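Local atomic coordinates of lysozyme (Asticcacaulis excentricus, PDB entry 6H9D), a protein that probably binds or cleaves peptidoglycan through the phage-lysozyme-type muramidase domain of SpmX, a protein linked to stalk synthesis and cell morphogenesis. Residues H4-A9 / P63-V68; T39-E44 / D54-F59; C88-I93 / A133-R138; R103-N106 / E112-Q115; W120-A123 / Q128-V131. All blocks are in the same frame, centred on the assembly; numbering follows the deposited sequence.

Contact 1 of 5, residues H4-A9 / P63-V68; sequences HKISRA and PIVEAV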
# COMPACT_ATOMS: atom_id res chain seq x y z
N HIS A 4 -10.08 8.71 -8.91
CA HIS A 4 -9.78 7.35 -9.27
C HIS A 4 -10.23 6.38 -8.16
O HIS A 4 -10.29 6.74 -6.97
CB HIS A 4 -8.27 7.18 -9.51
CG HIS A 4 -7.69 8.13 -10.50
ND1 HIS A 4 -7.76 7.89 -11.87
CD2 HIS A 4 -7.00 9.28 -10.33
CE1 HIS A 4 -7.15 8.88 -12.50
NE2 HIS A 4 -6.67 9.75 -11.57
N LYS A 5 -10.47 5.14 -8.58
CA LYS A 5 -10.77 4.01 -7.70
C LYS A 5 -9.73 2.91 -7.93
O LYS A 5 -9.27 2.70 -9.07
CB LYS A 5 -12.18 3.47 -7.99
CG LYS A 5 -13.31 4.47 -7.77
CD LYS A 5 -14.59 4.13 -8.51
CE LYS A 5 -15.37 5.36 -8.95
NZ LYS A 5 -16.34 5.06 -10.03
N ILE A 6 -9.37 2.18 -6.85
CA ILE A 6 -8.41 1.10 -6.99
C ILE A 6 -9.11 -0.04 -7.74
O ILE A 6 -10.24 -0.39 -7.40
CB ILE A 6 -7.81 0.64 -5.64
CG1 ILE A 6 -6.71 -0.41 -5.86
CG2 ILE A 6 -8.86 0.12 -4.66
CD1 ILE A 6 -5.79 -0.55 -4.70
N SER A 7 -8.46 -0.57 -8.77
CA SER A 7 -9.02 -1.65 -9.58
C SER A 7 -8.92 -2.97 -8.81
O SER A 7 -8.23 -3.07 -7.80
CB SER A 7 -8.33 -1.75 -10.91
OG SER A 7 -7.06 -2.36 -10.76
N ARG A 8 -9.59 -3.99 -9.34
CA ARG A 8 -9.50 -5.32 -8.79
C ARG A 8 -8.04 -5.81 -8.86
O ARG A 8 -7.55 -6.42 -7.92
CB ARG A 8 -10.45 -6.26 -9.54
CG ARG A 8 -10.48 -7.68 -8.98
CD ARG A 8 -11.61 -8.48 -9.62
NE ARG A 8 -11.35 -9.92 -9.60
CZ ARG A 8 -12.20 -10.83 -10.04
NH1 ARG A 8 -13.43 -10.48 -10.38
NH2 ARG A 8 -11.83 -12.10 -10.16
N ALA A 9 -7.36 -5.55 -9.97
CA ALA A 9 -5.95 -5.97 -10.13
C ALA A 9 -5.08 -5.32 -9.03
O ALA A 9 -4.16 -5.96 -8.50
CB ALA A 9 -5.45 -5.60 -11.51
N PRO A 63 -9.03 5.29 2.84
CA PRO A 63 -8.27 6.50 3.09
C PRO A 63 -7.00 6.63 2.24
O PRO A 63 -6.55 7.75 1.98
CB PRO A 63 -7.92 6.47 4.57
CG PRO A 63 -8.10 5.02 4.97
CD PRO A 63 -9.12 4.44 4.03
N ILE A 64 -6.44 5.51 1.80
CA ILE A 64 -5.30 5.55 0.87
C ILE A 64 -5.76 6.07 -0.50
O ILE A 64 -5.07 6.90 -1.11
CB ILE A 64 -4.61 4.18 0.71
CG1 ILE A 64 -4.38 3.48 2.07
CG2 ILE A 64 -3.33 4.35 -0.09
CD1 ILE A 64 -3.51 4.28 3.02
N VAL A 65 -6.87 5.51 -1.01
CA VAL A 65 -7.47 5.93 -2.28
C VAL A 65 -7.77 7.44 -2.23
O VAL A 65 -7.49 8.17 -3.18
CB VAL A 65 -8.72 5.08 -2.60
CG1 VAL A 65 -9.60 5.66 -3.70
CG2 VAL A 65 -8.33 3.65 -2.93
N GLU A 66 -8.32 7.90 -1.09
CA GLU A 66 -8.60 9.33 -0.88
C GLU A 66 -7.31 10.15 -0.90
O GLU A 66 -7.24 11.16 -1.59
CB GLU A 66 -9.34 9.53 0.44
CG GLU A 66 -10.78 9.07 0.34
CD GLU A 66 -11.53 9.79 -0.78
OE1 GLU A 66 -11.61 11.03 -0.72
OE2 GLU A 66 -11.98 9.11 -1.73
N ALA A 67 -6.29 9.70 -0.15
CA ALA A 67 -5.03 10.39 -0.04
C ALA A 67 -4.35 10.53 -1.41
O ALA A 67 -3.83 11.59 -1.73
CB ALA A 67 -4.12 9.67 0.92
N VAL A 68 -4.34 9.47 -2.22
CA VAL A 68 -3.58 9.49 -3.46
C VAL A 68 -4.27 10.46 -4.43
O VAL A 68 -3.64 11.30 -5.05
CB VAL A 68 -3.39 8.09 -4.08
CG1 VAL A 68 -2.77 8.19 -5.46
CG2 VAL A 68 -2.52 7.20 -3.18
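Val65 pushes its two methyl groups from helix 50-71 against the extended chain of residues 4-6, and the whole contact turns on this one side chain. The branches divide the work. Val65 CG1 meets the backbone, lying 3.5 Å from His4 O and more loosely beside the CA of Lys5. Val65 CG2 goes to the neighbouring side chain, 4.0 Å from Ile6 CG2 and 4.1 Å from Ile6 CB. With CG1 lying opposite the backbone N (chi1 166°), the two methyls of Val65 spread along the N-terminal chain and can reach His4 and Ile6 together. Ile6 answers with its short branch, CG2, and the two side chains cross obliquely; it also packs on Val11 and Ile14 of helix 8-16 and on Val85 of helix 78-91.

Polar fastening comes from outside the pair. His4 N is hydrogen-bonded to Asn69 OD1, one turn further along the same helix as Val65, and Lys5 O receives Gln78 NE2. Ser7 caps the start of helix 8-16 through Gly10 N, its OG also meeting Asp82 OD2.

Between residues 4-9 and 63-68 themselves no hydrogen bond or salt bridge forms. This surface contact therefore rests on van der Waals packing, which is not directional, and the directional bonds nearby, His4 N to Asn69 and Lys5 O to Gln78, probably do more to fix the path of the N-terminal chain.

Contact 2 of 5, residues T39-E44 / D54-F59; sequences TFSARE and DALLRF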
# COMPACT_ATOMS: atom_id res chain seq x y z
N THR A 39 -7.80 -4.18 11.51
CA THR A 39 -7.94 -4.04 12.97
C THR A 39 -9.18 -3.25 13.40
O THR A 39 -9.74 -3.60 14.39
CB THR A 39 -6.72 -3.32 13.56
OG1 THR A 39 -6.61 -2.05 12.93
CG2 THR A 39 -5.43 -4.09 13.42
N PHE A 40 -9.57 -2.23 12.65
CA PHE A 40 -10.63 -1.30 13.12
C PHE A 40 -11.92 -2.00 13.57
O PHE A 40 -12.47 -1.54 14.54
CB PHE A 40 -10.74 -0.07 12.23
CG PHE A 40 -11.56 -0.21 10.98
CD1 PHE A 40 -12.93 -0.37 11.04
CD2 PHE A 40 -10.98 -0.12 9.73
CE1 PHE A 40 -13.68 -0.45 9.89
CE2 PHE A 40 -11.74 -0.22 8.58
CZ PHE A 40 -13.09 -0.39 8.66
N SER A 41 -12.37 -3.04 12.87
CA SER A 41 -13.60 -3.76 13.29
C SER A 41 -13.28 -5.20 13.69
O SER A 41 -14.20 -5.97 13.87
CB SER A 41 -14.66 -3.70 12.23
OG SER A 41 -14.30 -4.50 11.13
N ALA A 42 -11.99 -5.55 13.81
CA ALA A 42 -11.60 -6.91 14.23
C ALA A 42 -11.80 -7.03 15.74
O ALA A 42 -11.36 -6.16 16.46
CB ALA A 42 -10.19 -7.23 13.83
N ARG A 43 -12.46 -8.10 16.16
CA ARG A 43 -12.78 -8.33 17.57
C ARG A 43 -12.41 -9.76 17.98
O ARG A 43 -12.18 -10.62 17.14
CB ARG A 43 -14.28 -8.12 17.81
CG ARG A 43 -14.77 -6.72 17.46
CD ARG A 43 -14.16 -5.57 18.25
NE ARG A 43 -14.62 -4.27 17.72
CZ ARG A 43 -13.85 -3.39 17.08
NH1 ARG A 43 -12.58 -3.68 16.79
NH2 ARG A 43 -14.35 -2.21 16.74
N GLU A 44 -12.37 -10.00 19.29
CA GLU A 44 -12.02 -11.31 19.80
C GLU A 44 -12.99 -12.34 19.19
O GLU A 44 -14.19 -12.13 19.19
CB GLU A 44 -12.05 -11.29 21.34
CG GLU A 44 -11.81 -12.65 21.98
CD GLU A 44 -11.80 -12.68 23.50
OE1 GLU A 44 -12.46 -11.83 24.11
OE2 GLU A 44 -11.12 -13.54 24.08
N ASP A 54 -11.20 -9.70 1.81
CA ASP A 54 -11.15 -8.78 0.65
C ASP A 54 -11.94 -7.51 0.98
O ASP A 54 -11.47 -6.42 0.75
CB ASP A 54 -11.69 -9.44 -0.62
CG ASP A 54 -11.57 -8.54 -1.84
OD1 ASP A 54 -12.47 -7.75 -2.08
OD2 ASP A 54 -10.54 -8.64 -2.54
N ALA A 55 -13.15 -7.69 1.54
CA ALA A 55 -14.00 -6.57 1.88
C ALA A 55 -13.30 -5.67 2.89
O ALA A 55 -13.26 -4.48 2.71
CB ALA A 55 -15.34 -7.06 2.38
N LEU A 56 -12.72 -6.26 3.94
CA LEU A 56 -12.06 -5.50 4.99
C LEU A 56 -10.83 -4.77 4.46
O LEU A 56 -10.55 -3.64 4.87
CB LEU A 56 -11.69 -6.44 6.14
CG LEU A 56 -12.89 -7.10 6.84
CD1 LEU A 56 -12.41 -8.19 7.79
CD2 LEU A 56 -13.72 -6.08 7.59
N LEU A 57 -10.08 -5.40 3.56
CA LEU A 57 -8.91 -4.77 2.97
C LEU A 57 -9.38 -3.53 2.18
O LEU A 57 -8.77 -2.47 2.29
CB LEU A 57 -8.13 -5.77 2.10
CG LEU A 57 -7.01 -5.19 1.23
CD1 LEU A 57 -5.95 -4.49 2.08
CD2 LEU A 57 -6.37 -6.27 0.37
N ARG A 58 -10.50 -3.64 1.46
CA ARG A 58 -11.00 -2.50 0.68
C ARG A 58 -11.41 -1.37 1.64
O ARG A 58 -11.25 -0.21 1.30
CB ARG A 58 -12.14 -2.92 -0.26
CG ARG A 58 -11.67 -3.81 -1.41
CD ARG A 58 -12.79 -4.56 -2.10
NE ARG A 58 -12.32 -5.29 -3.28
CZ ARG A 58 -12.25 -4.76 -4.50
NH1 ARG A 58 -12.58 -3.50 -4.67
NH2 ARG A 58 -11.85 -5.49 -5.52
N PHE A 59 -11.90 -1.70 2.84
CA PHE A 59 -12.17 -0.65 3.85
C PHE A 59 -10.87 0.05 4.24
O PHE A 59 -10.80 1.25 4.29
CB PHE A 59 -12.81 -1.21 5.12
CG PHE A 59 -14.20 -1.76 4.98
CD1 PHE A 59 -15.03 -1.36 3.93
CD2 PHE A 59 -14.70 -2.65 5.92
CE1 PHE A 59 -16.31 -1.87 3.82
CE2 PHE A 59 -15.99 -3.15 5.80
CZ PHE A 59 -16.80 -2.74 4.77
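Phe40 and Phe59 bury the largest areas here, and they meet without ring stacking, mainly through an edge and a methylene. The rim of the Phe40 ring comes in at CZ, 3.6 Å from Phe59 CB, with CE2 of Phe40 following at 3.8 Å from the same carbon. Phe59 CB thus lies near the plane of the Phe40 ring, and the two side chains cross at about a right angle. Phe40 CZ also approaches the Phe59 ring obliquely, 3.9 Å from Phe59 CD2. Phe40 reaches this far because its CG stands between the backbone N and the carbonyl carbon (chi1 83°), which swings the ring toward the helix. One face of the Phe59 ring rests on its own helix, with Ala55 O 3.6 Å above the ring plane, toward the rim. In the fold, this joins the loop that follows strand 32-35 to helix 50-71, the long helix that, as in other phage-type lysozymes, probably runs from the small beta-containing lobe toward the helical one. The loop contains a type I turn from Thr39 to Ala42, which brings Phe40 and Ser41 to the helix. Leu56 adds a thinner contact, CD2 lying 3.9 Å from Ser41 OG, while that hydroxyl is hydrogen-bonded to His38 NE2.

Contact 3 of 5, residues C88-I93 / A133-R138; sequences CFNIGI and APLIRR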
# COMPACT_ATOMS: atom_id res chain seq x y z
N CYS A 88 1.59 3.82 -1.26
CA CYS A 88 1.12 4.68 -0.20
C CYS A 88 0.58 3.87 0.98
O CYS A 88 0.86 4.21 2.11
CB CYS A 88 0.07 5.66 -0.72
SG CYS A 88 -0.45 6.80 0.59
N PHE A 89 -0.13 2.76 0.72
CA PHE A 89 -0.58 1.85 1.75
C PHE A 89 0.61 1.31 2.55
O PHE A 89 0.55 1.18 3.78
CB PHE A 89 -1.39 0.69 1.15
CG PHE A 89 -2.03 -0.25 2.13
CD1 PHE A 89 -2.87 0.21 3.13
CD2 PHE A 89 -1.79 -1.62 2.06
CE1 PHE A 89 -3.45 -0.66 4.03
CE2 PHE A 89 -2.36 -2.49 2.97
CZ PHE A 89 -3.22 -2.02 3.94
N ASN A 90 1.69 0.98 1.85
CA ASN A 90 2.83 0.33 2.46
C ASN A 90 3.61 1.34 3.31
O ASN A 90 4.03 1.00 4.41
CB ASN A 90 3.71 -0.31 1.38
CG ASN A 90 4.91 -1.03 1.95
OD1 ASN A 90 6.02 -0.81 1.48
ND2 ASN A 90 4.70 -1.84 2.97
N ILE A 91 3.86 2.55 2.80
CA ILE A 91 4.77 3.48 3.51
C ILE A 91 3.97 4.42 4.42
O ILE A 91 4.54 5.12 5.25
CB ILE A 91 5.70 4.26 2.55
CG1 ILE A 91 4.95 5.31 1.74
CG2 ILE A 91 6.48 3.31 1.65
CD1 ILE A 91 5.85 6.36 1.14
N GLY A 92 2.64 4.44 4.26
CA GLY A 92 1.77 5.34 5.03
C GLY A 92 1.56 6.68 4.34
O GLY A 92 2.42 7.18 3.62
N ILE A 93 0.39 7.28 4.58
CA ILE A 93 -0.02 8.51 3.93
C ILE A 93 0.95 9.64 4.27
O ILE A 93 1.28 10.43 3.39
CB ILE A 93 -1.45 8.88 4.34
CG1 ILE A 93 -2.47 8.00 3.63
CG2 ILE A 93 -1.72 10.36 4.09
CD1 ILE A 93 -3.83 8.00 4.28
N ALA A 133 14.76 -7.37 1.98
CA ALA A 133 14.57 -8.19 0.77
C ALA A 133 13.10 -8.14 0.34
O ALA A 133 12.85 -7.92 -0.83
CB ALA A 133 15.03 -9.59 1.03
N PRO A 134 12.11 -8.31 1.24
CA PRO A 134 10.71 -8.21 0.85
C PRO A 134 10.32 -6.89 0.17
O PRO A 134 9.50 -6.91 -0.66
CB PRO A 134 9.97 -8.37 2.18
CG PRO A 134 10.89 -9.23 2.97
CD PRO A 134 12.26 -8.70 2.63
N LEU A 135 10.92 -5.78 0.59
CA LEU A 135 10.59 -4.47 0.00
C LEU A 135 11.19 -4.37 -1.40
O LEU A 135 10.58 -3.75 -2.24
CB LEU A 135 11.06 -3.37 0.96
CG LEU A 135 10.30 -3.30 2.28
CD1 LEU A 135 10.75 -2.11 3.11
CD2 LEU A 135 8.80 -3.25 2.07
N ILE A 136 12.33 -5.01 -1.63
CA ILE A 136 12.92 -5.03 -3.00
C ILE A 136 11.91 -5.72 -3.92
O ILE A 136 11.63 -5.22 -4.97
CB ILE A 136 14.28 -5.76 -3.03
CG1 ILE A 136 15.31 -5.11 -2.11
CG2 ILE A 136 14.78 -5.87 -4.45
CD1 ILE A 136 15.73 -3.76 -2.54
N ARG A 137 11.39 -6.86 -3.47
CA ARG A 137 10.38 -7.61 -4.25
C ARG A 137 9.13 -6.76 -4.43
O ARG A 137 8.63 -6.66 -5.54
CB ARG A 137 10.06 -8.92 -3.52
CG ARG A 137 11.21 -9.89 -3.41
CD ARG A 137 10.81 -11.27 -2.89
NE ARG A 137 9.84 -11.95 -3.73
CZ ARG A 137 9.25 -13.10 -3.44
NH1 ARG A 137 9.40 -13.67 -2.26
NH2 ARG A 137 8.49 -13.68 -4.34
N ARG A 138 8.67 -6.14 -3.36
CA ARG A 138 7.46 -5.32 -3.41
C ARG A 138 7.62 -4.17 -4.41
O ARG A 138 6.74 -3.95 -5.23
CB ARG A 138 7.07 -4.81 -2.02
CG ARG A 138 5.76 -4.03 -2.05
CD ARG A 138 5.22 -3.68 -0.67
NE ARG A 138 3.92 -3.06 -0.80
CZ ARG A 138 2.86 -3.41 -0.11
NH1 ARG A 138 2.98 -4.32 0.85
NH2 ARG A 138 1.68 -2.88 -0.39
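Asn90 and Arg138 make the tight part of this contact: amide and guanidinium lie stacked, their planes only 3° apart. Asn90 CB sits over one face of the guanidinium, toward its rim, 3.5 Å from Arg138 NE. Behind it the amide continues the overlap, Asn90 CG 3.7 Å from Arg138 CD and Asn90 ND2 3.7 Å from Arg138 NH1. The two side chains run past each other in opposite directions. Arg138 is stretched out, with CG opposite its backbone N (chi1 -176°) and the chain straight to NE, which carries the flat end across to helix 78-91. The group is held at two points: NE by a salt bridge with Glu142 OE2, one turn on in its own helix, and NH2 by a hydrogen bond to Ser86 OG of helix 78-91. These bonds would fix the rotation of the guanidinium and keep its face turned to Asn90.

The looser flanks carry less. Leu135 CD2 only grazes Asn90 OD1 at 3.7 Å, and Phe89 presents a ring edge, its CD2 4.4 Å from Arg138 NH2. Phe89 is partly exposed, and a glycerol, probably from the crystallisation liquor, lies about 4 Å from its side chain.

Just beyond, Gly92, with positive phi, follows the end of helix 78-91. Packing of this helix end against the start of helix 133-146 belongs to the helical lobe of the phage-type lysozyme fold.

Contact 4 of 5, residues R103-N106 / E112-Q115; sequences RRVN and EAAQ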
# COMPACT_ATOMS: atom_id res chain seq x y z
N ARG A 103 6.65 13.85 -5.31
CA ARG A 103 7.17 15.06 -5.93
C ARG A 103 7.38 14.85 -7.43
O ARG A 103 6.96 15.67 -8.25
CB ARG A 103 8.49 15.48 -5.27
CG ARG A 103 8.35 16.65 -4.30
CD ARG A 103 9.67 16.94 -3.61
NE ARG A 103 9.60 16.68 -2.17
CZ ARG A 103 10.35 15.79 -1.54
NH1 ARG A 103 11.24 15.07 -2.21
NH2 ARG A 103 10.22 15.62 -0.23
N ARG A 104 8.05 13.76 -7.76
CA ARG A 104 8.33 13.39 -9.14
C ARG A 104 7.03 13.20 -9.90
O ARG A 104 6.86 13.74 -11.00
CB ARG A 104 9.16 12.11 -9.20
CG ARG A 104 10.66 12.33 -9.02
CD ARG A 104 10.98 13.80 -8.81
NE ARG A 104 11.99 13.99 -7.77
CZ ARG A 104 12.10 15.08 -7.03
NH1 ARG A 104 11.26 16.10 -7.21
NH2 ARG A 104 13.05 15.17 -6.11
N VAL A 105 6.11 12.44 -9.32
CA VAL A 105 4.82 12.21 -9.96
C VAL A 105 4.17 13.55 -10.31
O VAL A 105 3.63 13.72 -11.40
CB VAL A 105 3.88 11.37 -9.08
CG1 VAL A 105 2.43 11.50 -9.52
CG2 VAL A 105 4.31 9.92 -9.07
N ASN A 106 4.21 14.49 -9.36
CA ASN A 106 3.54 15.77 -9.54
C ASN A 106 4.31 16.64 -10.56
O ASN A 106 3.77 17.58 -11.08
CB ASN A 106 3.32 16.50 -8.22
CG ASN A 106 2.05 16.04 -7.53
OD1 ASN A 106 1.13 15.56 -8.19
ND2 ASN A 106 2.00 16.15 -6.21
N GLU A 112 11.27 8.84 -13.04
CA GLU A 112 12.00 9.23 -11.84
C GLU A 112 11.18 8.84 -10.60
O GLU A 112 11.73 8.48 -9.56
CB GLU A 112 12.29 10.73 -11.85
CG GLU A 112 13.39 11.14 -12.83
CD GLU A 112 13.06 11.06 -14.32
OE1 GLU A 112 11.85 11.12 -14.72
OE2 GLU A 112 14.04 10.90 -15.09
N ALA A 113 9.85 8.95 -10.71
CA ALA A 113 8.96 8.53 -9.62
C ALA A 113 9.18 7.04 -9.33
O ALA A 113 9.38 6.64 -8.17
CB ALA A 113 7.53 8.79 -9.99
N ALA A 114 9.22 6.23 -10.39
CA ALA A 114 9.43 4.80 -10.21
C ALA A 114 10.79 4.58 -9.52
O ALA A 114 10.89 3.79 -8.60
CB ALA A 114 9.35 4.09 -11.54
N GLN A 115 11.83 5.27 -9.99
CA GLN A 115 13.17 5.10 -9.41
C GLN A 115 13.17 5.52 -7.94
O GLN A 115 13.88 4.94 -7.14
CB GLN A 115 14.23 5.94 -10.13
CG GLN A 115 14.49 5.52 -11.56
CD GLN A 115 15.43 6.49 -12.24
OE1 GLN A 115 15.03 7.56 -12.72
NE2 GLN A 115 16.70 6.15 -12.23
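In residues 103-106 the contact starts at Arg104, which touches the second helix with the base of its side chain. Arg104 CB packs 3.6 Å from Ala113 N. It is also close to the methyl of this alanine, and the CA atoms of Arg104 and Ala113 are 4.9 Å apart. Arg104 CG leans further back along helix 110-116, to 3.6 Å from Glu112 CB. There the chain turns sharply: chi2 is nearly eclipsed at 1°, and the guanidinium leads away from the contact to a salt bridge between NH1 and Glu107 OE2. Glu112 departs likewise, so these opposite charges form no bond across the contact; its OE1 makes a long, weak ion pair with Arg109 NH1.

Val105 comes next, on the buried side. Val105 CG2, lying beside its own backbone N, presses to 3.5 Å from Ala113 CB. The small size of this alanine is consistent with the close approach of the helices.

Asn106 closes the helix and turns elsewhere, its amide hydrogen-bonded to His73 N and Leu71 O. The pair are two consecutive short helices joined by a short turn, with Phe146 of helix 133-146 packed against Val105 and Ala113, and Asn106 bonded to the chain at the end of the long helix 50-71.

Contact 5 of 5, residues W120-A123 / Q128-V131; sequences WTSA and QTYV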
# COMPACT_ATOMS: atom_id res chain seq x y z
N TRP A 120 12.72 3.28 -0.66
CA TRP A 120 11.78 2.82 0.34
C TRP A 120 11.88 1.30 0.49
O TRP A 120 10.89 0.56 0.37
CB TRP A 120 10.37 3.27 -0.07
CG TRP A 120 10.26 4.77 -0.10
CD1 TRP A 120 10.50 5.58 -1.17
CD2 TRP A 120 9.94 5.64 1.00
NE1 TRP A 120 10.35 6.89 -0.81
CE2 TRP A 120 10.01 6.96 0.51
CE3 TRP A 120 9.62 5.43 2.34
CZ2 TRP A 120 9.72 8.07 1.30
CZ3 TRP A 120 9.35 6.53 3.13
CH2 TRP A 120 9.39 7.82 2.61
N THR A 121 13.12 0.83 0.73
CA THR A 121 13.39 -0.59 0.79
C THR A 121 14.26 -0.94 2.01
O THR A 121 14.89 -1.96 2.01
CB THR A 121 14.08 -1.07 -0.48
OG1 THR A 121 15.27 -0.29 -0.60
CG2 THR A 121 13.22 -0.93 -1.72
N SER A 122 14.27 -0.08 3.02
CA SER A 122 15.14 -0.31 4.16
C SER A 122 14.46 0.10 5.47
O SER A 122 13.59 0.96 5.50
CB SER A 122 16.47 0.41 3.98
OG SER A 122 16.25 1.81 3.93
N ALA A 123 14.92 -0.52 6.57
CA ALA A 123 14.51 -0.14 7.92
C ALA A 123 15.74 0.17 8.78
O ALA A 123 16.87 -0.16 8.39
CB ALA A 123 13.68 -1.24 8.53
N GLN A 128 21.36 2.22 12.21
CA GLN A 128 21.93 1.56 11.01
C GLN A 128 20.79 1.21 10.05
O GLN A 128 19.73 0.79 10.48
CB GLN A 128 22.69 0.28 11.37
CG GLN A 128 23.68 0.45 12.52
CD GLN A 128 25.04 0.92 12.07
OE1 GLN A 128 25.20 1.62 11.07
NE2 GLN A 128 26.06 0.51 12.81
N THR A 129 21.08 1.33 8.75
CA THR A 129 20.17 1.05 7.64
C THR A 129 20.34 -0.40 7.19
O THR A 129 21.47 -0.85 6.97
CB THR A 129 20.48 1.94 6.43
OG1 THR A 129 20.26 3.29 6.83
CG2 THR A 129 19.64 1.64 5.21
N TYR A 130 19.23 -1.13 7.09
CA TYR A 130 19.21 -2.49 6.58
C TYR A 130 18.22 -2.57 5.41
O TYR A 130 17.10 -2.07 5.51
CB TYR A 130 18.81 -3.47 7.68
CG TYR A 130 19.86 -3.65 8.75
CD1 TYR A 130 19.94 -2.78 9.82
CD2 TYR A 130 20.78 -4.68 8.68
CE1 TYR A 130 20.90 -2.95 10.81
CE2 TYR A 130 21.75 -4.86 9.66
CZ TYR A 130 21.79 -4.00 10.74
OH TYR A 130 22.72 -4.17 11.72
N VAL A 131 18.68 -3.12 4.30
CA VAL A 131 17.82 -3.31 3.11
C VAL A 131 16.88 -4.46 3.45
O VAL A 131 17.36 -5.42 4.04
CB VAL A 131 18.65 -3.66 1.87
CG1 VAL A 131 19.17 -5.07 1.98
CG2 VAL A 131 17.84 -3.51 0.60
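Ala123 and Tyr130 face each other as a hydrogen-bonded antiparallel pair, and both bonds run between their backbones. Tyr130 N gives the straighter one to Ala123 O, 2.9 Å long with 164° at the hydrogen. In return Ala123 N donates to Tyr130 O at 2.9 Å and 149°. Next along the strands, Ser122 and Val131 form the non-hydrogen-bonded pair, with the CA atoms 4.2 Å apart.

Weaker CA-H...O contacts, bent rather than straight, flank these bonds. Val131 CA lies 3.4 Å from Thr121 O, and Thr129 CA 3.6 Å from Ala123 O. Thr121 carries the pairing one step further through backbone bonds with Leu132.

The side chains then sort by face. Ser122 and Val131 share one, and Thr129 touches this serine with its methyl, not its hydroxyl: Thr129 CG2 is 3.6 Å from Ser122 CB. A chi1 of -63° sets OG1 of Thr129 beside the backbone N and leaves CG2 opposite it. On the other face are Ala123 and Tyr130; the phenol ring leads away from the partner strand, and Ala123 O lies near its plane at the edge.

Toward the body of the protein, Thr121 and Val131 pack on Ile136 of helix 133-146, while most of the remaining contact residues are exposed. This is a two-stranded beta hairpin, set between helices 110-116 and 133-146 of the lysozyme chain.

Overall arrangement
Helix 50-71 serves both contact 1 and contact 2, whose centres lie about 17 Å apart; contact 2 is nested inside the loop closed by contact 1, and they meet where Arg8 CA comes 4.0 Å from Arg58 NH2. Contact 3 joins this framework through Ile64 and Ala67, packed against Cys88, Phe89 and Ile93, and its Phe89, the residue near the glycerol, also meets Leu57 of contact 2. The hairpin of contact 5, centred about 11 Å from contact 3, leads into helix 133-146. Contact 4, nested in the loop closed by contact 3, touches none of the others: its centre is about 16 Å from that of contact 3, its nearest atoms about 7 Å from contacts 1 and 5.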